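Local structure of stage III sporulation protein AF (Bacillus subtilis, 6DCS) at residues A[52-64]-A[106-118]. The protein is a component of a sporulation-essential channel, and this piece, its ring-building motif domain, probably takes part in ring assembly. Residues are numbered along the deposited sequence; the frame is centred on the assembly and turned at random.
Sequences EEDIKTISVYMAP and WEIGSEKITVHME. With SO4 (sulfate ion), chain D.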
loop_
_atom_site.group_PDB
_atom_site.type_symbol
_atom_site.label_atom_id
_atom_site.label_comp_id
_atom_site.label_asym_id
_atom_site.label_seq_id
_atom_site.Cartn_x
_atom_site.Cartn_y
_atom_site.Cartn_z
ATOM N N GLU A 52 -0.188 14.097 11.210
ATOM C CA GLU A 52 0.292 13.264 10.117
ATOM C C GLU A 52 1.816 13.300 10.033
ATOM O O GLU A 52 2.453 12.278 9.726
ATOM C CB GLU A 52 -0.338 13.730 8.809
ATOM C CG GLU A 52 -1.665 13.090 8.486
ATOM C CD GLU A 52 -2.388 13.804 7.365
ATOM O OE1 GLU A 52 -1.928 13.628 6.215
ATOM O OE2 GLU A 52 -3.411 14.511 7.614
ATOM N N GLU A 53 2.410 14.460 10.347
ATOM C CA GLU A 53 3.864 14.608 10.351
ATOM C C GLU A 53 4.550 13.455 11.054
ATOM O O GLU A 53 5.611 13.019 10.606
ATOM C CB GLU A 53 4.267 15.932 11.018
ATOM C CG GLU A 53 4.332 17.109 10.074
ATOM C CD GLU A 53 2.947 17.641 9.667
ATOM O OE1 GLU A 53 2.875 18.477 8.730
ATOM O OE2 GLU A 53 1.929 17.248 10.285
ATOM N N ASP A 54 3.958 12.940 12.133
ATOM C CA ASP A 54 4.623 11.934 12.964
ATOM C C ASP A 54 4.549 10.526 12.414
ATOM O O ASP A 54 5.044 9.621 13.074
ATOM C CB ASP A 54 4.034 11.902 14.374
ATOM C CG ASP A 54 4.331 13.158 15.154
ATOM O OD1 ASP A 54 5.517 13.348 15.511
ATOM O OD2 ASP A 54 3.377 13.944 15.400
ATOM N N ILE A 55 3.900 10.298 11.278
ATOM C CA ILE A 55 3.864 8.962 10.694
ATOM C C ILE A 55 5.221 8.685 10.082
ATOM O O ILE A 55 5.689 9.453 9.232
ATOM C CB ILE A 55 2.768 8.855 9.628
ATOM C CG1 ILE A 55 1.376 8.933 10.245
ATOM C CG2 ILE A 55 2.910 7.567 8.851
ATOM C CD1 ILE A 55 0.262 8.998 9.193
ATOM N N LYS A 56 5.849 7.584 10.494
ATOM C CA LYS A 56 7.139 7.201 9.939
ATOM C C LYS A 56 7.022 6.368 8.661
ATOM O O LYS A 56 7.862 6.508 7.769
ATOM C CB LYS A 56 7.956 6.441 10.994
ATOM C CG LYS A 56 8.484 7.330 12.131
ATOM C CD LYS A 56 9.932 7.044 12.527
ATOM C CE LYS A 56 10.325 7.976 13.669
ATOM N NZ LYS A 56 11.570 7.537 14.400
ATOM N N THR A 57 6.035 5.475 8.544
ATOM C CA THR A 57 5.926 4.632 7.358
ATOM C C THR A 57 4.477 4.231 7.136
ATOM O O THR A 57 3.632 4.341 8.025
ATOM C CB THR A 57 6.753 3.321 7.402
ATOM O OG1 THR A 57 6.147 2.395 8.316
ATOM C CG2 THR A 57 8.197 3.545 7.753
ATOM N N ILE A 58 4.219 3.766 5.905
ATOM C CA ILE A 58 2.904 3.399 5.401
ATOM C C ILE A 58 3.054 2.274 4.392
ATOM O O ILE A 58 3.579 2.483 3.289
ATOM C CB ILE A 58 2.191 4.588 4.732
ATOM C CG1 ILE A 58 2.281 5.834 5.599
ATOM C CG2 ILE A 58 0.760 4.214 4.418
ATOM C CD1 ILE A 58 1.761 7.065 4.977
ATOM N N SER A 59 2.585 1.083 4.754
ATOM C CA SER A 59 2.553 -0.037 3.829
ATOM C C SER A 59 1.153 -0.220 3.246
ATOM O O SER A 59 0.155 -0.180 3.976
ATOM C CB SER A 59 3.007 -1.301 4.531
ATOM O OG SER A 59 4.414 -1.352 4.478
ATOM N N VAL A 60 1.087 -0.436 1.932
ATOM C CA VAL A 60 -0.183 -0.614 1.233
ATOM C C VAL A 60 -0.182 -1.902 0.418
ATOM O O VAL A 60 0.725 -2.140 -0.385
ATOM C CB VAL A 60 -0.507 0.568 0.314
ATOM C CG1 VAL A 60 -1.944 0.449 -0.140
ATOM C CG2 VAL A 60 -0.259 1.885 1.036
ATOM N N TYR A 61 -1.222 -2.705 0.596
ATOM C CA TYR A 61 -1.363 -3.985 -0.078
ATOM C C TYR A 61 -2.535 -3.855 -1.034
ATOM O O TYR A 61 -3.665 -3.613 -0.597
ATOM C CB TYR A 61 -1.561 -5.112 0.950
ATOM C CG TYR A 61 -0.338 -5.332 1.857
ATOM C CD1 TYR A 61 -0.088 -4.499 2.945
ATOM C CD2 TYR A 61 0.572 -6.350 1.606
ATOM C CE1 TYR A 61 1.037 -4.677 3.756
ATOM C CE2 TYR A 61 1.682 -6.529 2.399
ATOM C CZ TYR A 61 1.923 -5.697 3.481
ATOM O OH TYR A 61 3.062 -5.906 4.272
ATOM N N MET A 62 -2.253 -3.967 -2.337
ATOM C CA MET A 62 -3.216 -3.664 -3.390
ATOM C C MET A 62 -3.839 -4.950 -3.897
ATOM O O MET A 62 -3.133 -5.937 -4.113
ATOM C CB MET A 62 -2.545 -2.922 -4.541
ATOM C CG MET A 62 -2.293 -1.440 -4.255
ATOM S SD MET A 62 -3.583 -0.586 -3.331
ATOM C CE MET A 62 -4.808 -0.320 -4.624
ATOM N N ALA A 63 -5.094 -4.929 -4.098
ATOM C CA ALA A 63 -5.886 -6.132 -4.310
ATOM C C ALA A 63 -6.169 -6.359 -5.790
ATOM O O ALA A 63 -6.203 -5.407 -6.574
ATOM C CB ALA A 63 -7.209 -6.034 -3.551
ATOM N N PRO A 64 -6.397 -7.617 -6.184
ATOM C CA PRO A 64 -6.663 -7.897 -7.609
ATOM C C PRO A 64 -7.951 -7.273 -8.133
ATOM O O PRO A 64 -7.952 -6.718 -9.238
ATOM C CB PRO A 64 -6.717 -9.430 -7.651
ATOM C CG PRO A 64 -7.104 -9.832 -6.256
ATOM C CD PRO A 64 -6.402 -8.848 -5.371
ATOM N N TRP A 106 -2.663 11.755 -0.812
ATOM C CA TRP A 106 -2.512 11.983 0.603
ATOM C C TRP A 106 -1.681 13.213 0.922
ATOM O O TRP A 106 -1.589 13.591 2.102
ATOM C CB TRP A 106 -1.855 10.771 1.223
ATOM C CG TRP A 106 -2.723 9.604 1.351
ATOM C CD1 TRP A 106 -4.090 9.587 1.466
ATOM C CD2 TRP A 106 -2.292 8.248 1.398
ATOM N NE1 TRP A 106 -4.525 8.282 1.585
ATOM C CE2 TRP A 106 -3.436 7.447 1.551
ATOM C CE3 TRP A 106 -1.048 7.633 1.297
ATOM C CZ2 TRP A 106 -3.368 6.056 1.620
ATOM C CZ3 TRP A 106 -0.985 6.255 1.375
ATOM C CH2 TRP A 106 -2.135 5.484 1.529
ATOM N N GLU A 107 -1.076 13.822 -0.089
ATOM C CA GLU A 107 -0.132 14.921 0.078
ATOM C C GLU A 107 0.916 14.551 1.122
ATOM O O GLU A 107 1.042 15.162 2.182
ATOM C CB GLU A 107 -0.848 16.224 0.411
ATOM C CG GLU A 107 -1.931 16.558 -0.595
ATOM C CD GLU A 107 -2.242 18.040 -0.643
ATOM O OE1 GLU A 107 -1.667 18.712 -1.540
ATOM O OE2 GLU A 107 -3.048 18.528 0.194
ATOM N N ILE A 108 1.660 13.503 0.782
ATOM C CA ILE A 108 2.712 12.930 1.609
ATOM C C ILE A 108 3.802 12.387 0.696
ATOM O O ILE A 108 3.495 11.721 -0.306
ATOM C CB ILE A 108 2.176 11.800 2.514
ATOM C CG1 ILE A 108 1.336 12.360 3.644
ATOM C CG2 ILE A 108 3.298 10.989 3.080
ATOM C CD1 ILE A 108 0.300 11.378 4.147
ATOM N N GLY A 109 5.046 12.635 1.052
ATOM C CA GLY A 109 6.149 12.238 0.188
ATOM C C GLY A 109 6.209 10.738 0.009
ATOM O O GLY A 109 6.006 9.959 0.947
ATOM N N SER A 110 6.454 10.316 -1.231
ATOM C CA SER A 110 6.493 8.894 -1.522
ATOM C C SER A 110 7.633 8.162 -0.801
ATOM O O SER A 110 7.675 6.926 -0.866
ATOM C CB SER A 110 6.618 8.679 -3.023
ATOM O OG SER A 110 7.877 9.157 -3.439
ATOM N N GLU A 111 8.563 8.849 -0.129
ATOM C CA GLU A 111 9.598 8.086 0.569
ATOM C C GLU A 111 9.000 7.241 1.680
ATOM O O GLU A 111 9.564 6.203 2.016
ATOM C CB GLU A 111 10.666 9.030 1.129
ATOM C CG GLU A 111 10.184 9.657 2.400
ATOM C CD GLU A 111 9.732 11.085 2.194
ATOM O OE1 GLU A 111 8.986 11.314 1.204
ATOM O OE2 GLU A 111 10.062 11.957 3.064
ATOM N N LYS A 112 7.882 7.672 2.250
ATOM C CA LYS A 112 7.233 7.011 3.366
ATOM C C LYS A 112 6.285 5.902 2.959
ATOM O O LYS A 112 5.614 5.344 3.838
ATOM C CB LYS A 112 6.439 8.016 4.203
ATOM C CG LYS A 112 7.253 8.959 5.055
ATOM C CD LYS A 112 6.322 9.817 5.926
ATOM C CE LYS A 112 7.102 10.903 6.664
ATOM N NZ LYS A 112 6.200 11.783 7.488
ATOM N N ILE A 113 6.165 5.585 1.677
ATOM C CA ILE A 113 5.108 4.686 1.223
ATOM C C ILE A 113 5.732 3.474 0.571
ATOM O O ILE A 113 6.469 3.602 -0.417
ATOM C CB ILE A 113 4.117 5.363 0.253
ATOM C CG1 ILE A 113 3.595 6.699 0.809
ATOM C CG2 ILE A 113 2.956 4.435 -0.065
ATOM C CD1 ILE A 113 2.698 7.501 -0.188
ATOM N N THR A 114 5.421 2.301 1.098
ATOM C CA THR A 114 5.728 1.048 0.430
ATOM C C THR A 114 4.444 0.536 -0.180
ATOM O O THR A 114 3.407 0.543 0.483
ATOM C CB THR A 114 6.313 0.004 1.391
ATOM O OG1 THR A 114 7.407 0.579 2.119
ATOM C CG2 THR A 114 6.820 -1.229 0.617
ATOM N N VAL A 115 4.511 0.076 -1.422
ATOM C CA VAL A 115 3.349 -0.494 -2.095
ATOM C C VAL A 115 3.646 -1.964 -2.327
ATOM O O VAL A 115 4.572 -2.300 -3.075
ATOM C CB VAL A 115 3.038 0.226 -3.420
ATOM C CG1 VAL A 115 1.899 -0.479 -4.153
ATOM C CG2 VAL A 115 2.712 1.672 -3.181
ATOM N N HIS A 116 2.868 -2.841 -1.694
ATOM C CA HIS A 116 2.981 -4.281 -1.910
ATOM C C HIS A 116 1.899 -4.733 -2.887
ATOM O O HIS A 116 0.707 -4.474 -2.686
ATOM C CB HIS A 116 2.896 -5.055 -0.590
ATOM C CG HIS A 116 4.076 -4.849 0.314
ATOM N ND1 HIS A 116 5.294 -5.462 0.103
ATOM C CD2 HIS A 116 4.234 -4.075 1.413
ATOM C CE1 HIS A 116 6.148 -5.079 1.035
ATOM N NE2 HIS A 116 5.530 -4.240 1.847
ATOM N N MET A 117 2.324 -5.406 -3.947
ATOM C CA MET A 117 1.473 -5.671 -5.099
ATOM C C MET A 117 0.962 -7.110 -5.064
ATOM O O MET A 117 1.284 -7.938 -5.913
ATOM C CB MET A 117 2.243 -5.399 -6.387
ATOM C CG MET A 117 1.753 -4.211 -7.198
ATOM S SD MET A 117 -0.028 -3.975 -7.154
ATOM C CE MET A 117 -0.600 -5.598 -7.694
ATOM N N GLU A 118 0.147 -7.411 -4.063
ATOM C CA GLU A 118 -0.327 -8.781 -3.964
ATOM C C GLU A 118 -1.450 -9.003 -4.973
ATOM O O GLU A 118 -2.142 -8.065 -5.389
ATOM C CB GLU A 118 -0.761 -9.113 -2.533
ATOM C CG GLU A 118 0.208 -10.074 -1.765
ATOM C CD GLU A 118 0.464 -11.443 -2.441
ATOM O OE1 GLU A 118 0.267 -11.600 -3.671
ATOM O OE2 GLU A 118 0.870 -12.382 -1.715
HETATM S S SO4 D . 10.731 9.256 17.533
HETATM O O1 SO4 D . 11.481 9.485 18.780
HETATM O O2 SO4 D . 10.339 7.839 17.480
HETATM O O3 SO4 D . 11.558 9.572 16.353
HETATM O O4 SO4 D . 9.533 10.117 17.517
#
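Parallel strand pairing in a ring-building motif domain sets Ile58, Ser59, Val60 and Tyr61 beside Ile113, Thr114, Val115 and His116. Strand 55-63 is the middle one of three. Strand 37-45 runs antiparallel along its other side, and helix 81-106 provides the crossover to strand 113-116. The backbone ladder alternates: Thr114 N bonds Ile58 O, Val60 N bonds Thr114 O at 2.9 Å, His116 N bonds Val60 O, and Met62 N bonds His116 O at 3.0 Å. The first rung, Ile58 N to Lys112 O, is weak at 121°.

Tyr61 and His116 stand side by side on the face they share with Ser59 and Thr114. Their planes lie 16° apart but are slid, with little ring overlap and centroids 4.7 Å apart. His116 CD2 sits over one face of the tyrosine ring, 3.5 Å from Tyr61 CZ. Arg40 makes a cation-pi contact with Tyr61, and Lys42 bonds its hydroxyl. A serine here would probably leave one side of the imidazole without cover and Lys42 NZ without this partner.

This αββαβ order, with two helices and a three-stranded sheet, fits the ring-building fold. On the opposite face, Trp106 reaches the sheet from the end of helix 81-106. Its CH2 meets Val60 CG2 edge-on at 4.1 Å, and its NE1 bonds Leu23 O in helix 11-30.

Lys112 reaches back beside strand 55-63. With its chain extended beyond CG (chi2 -175°), NZ bonds Ile55 O at 3.0 Å, nearly in line with the carbonyl bond.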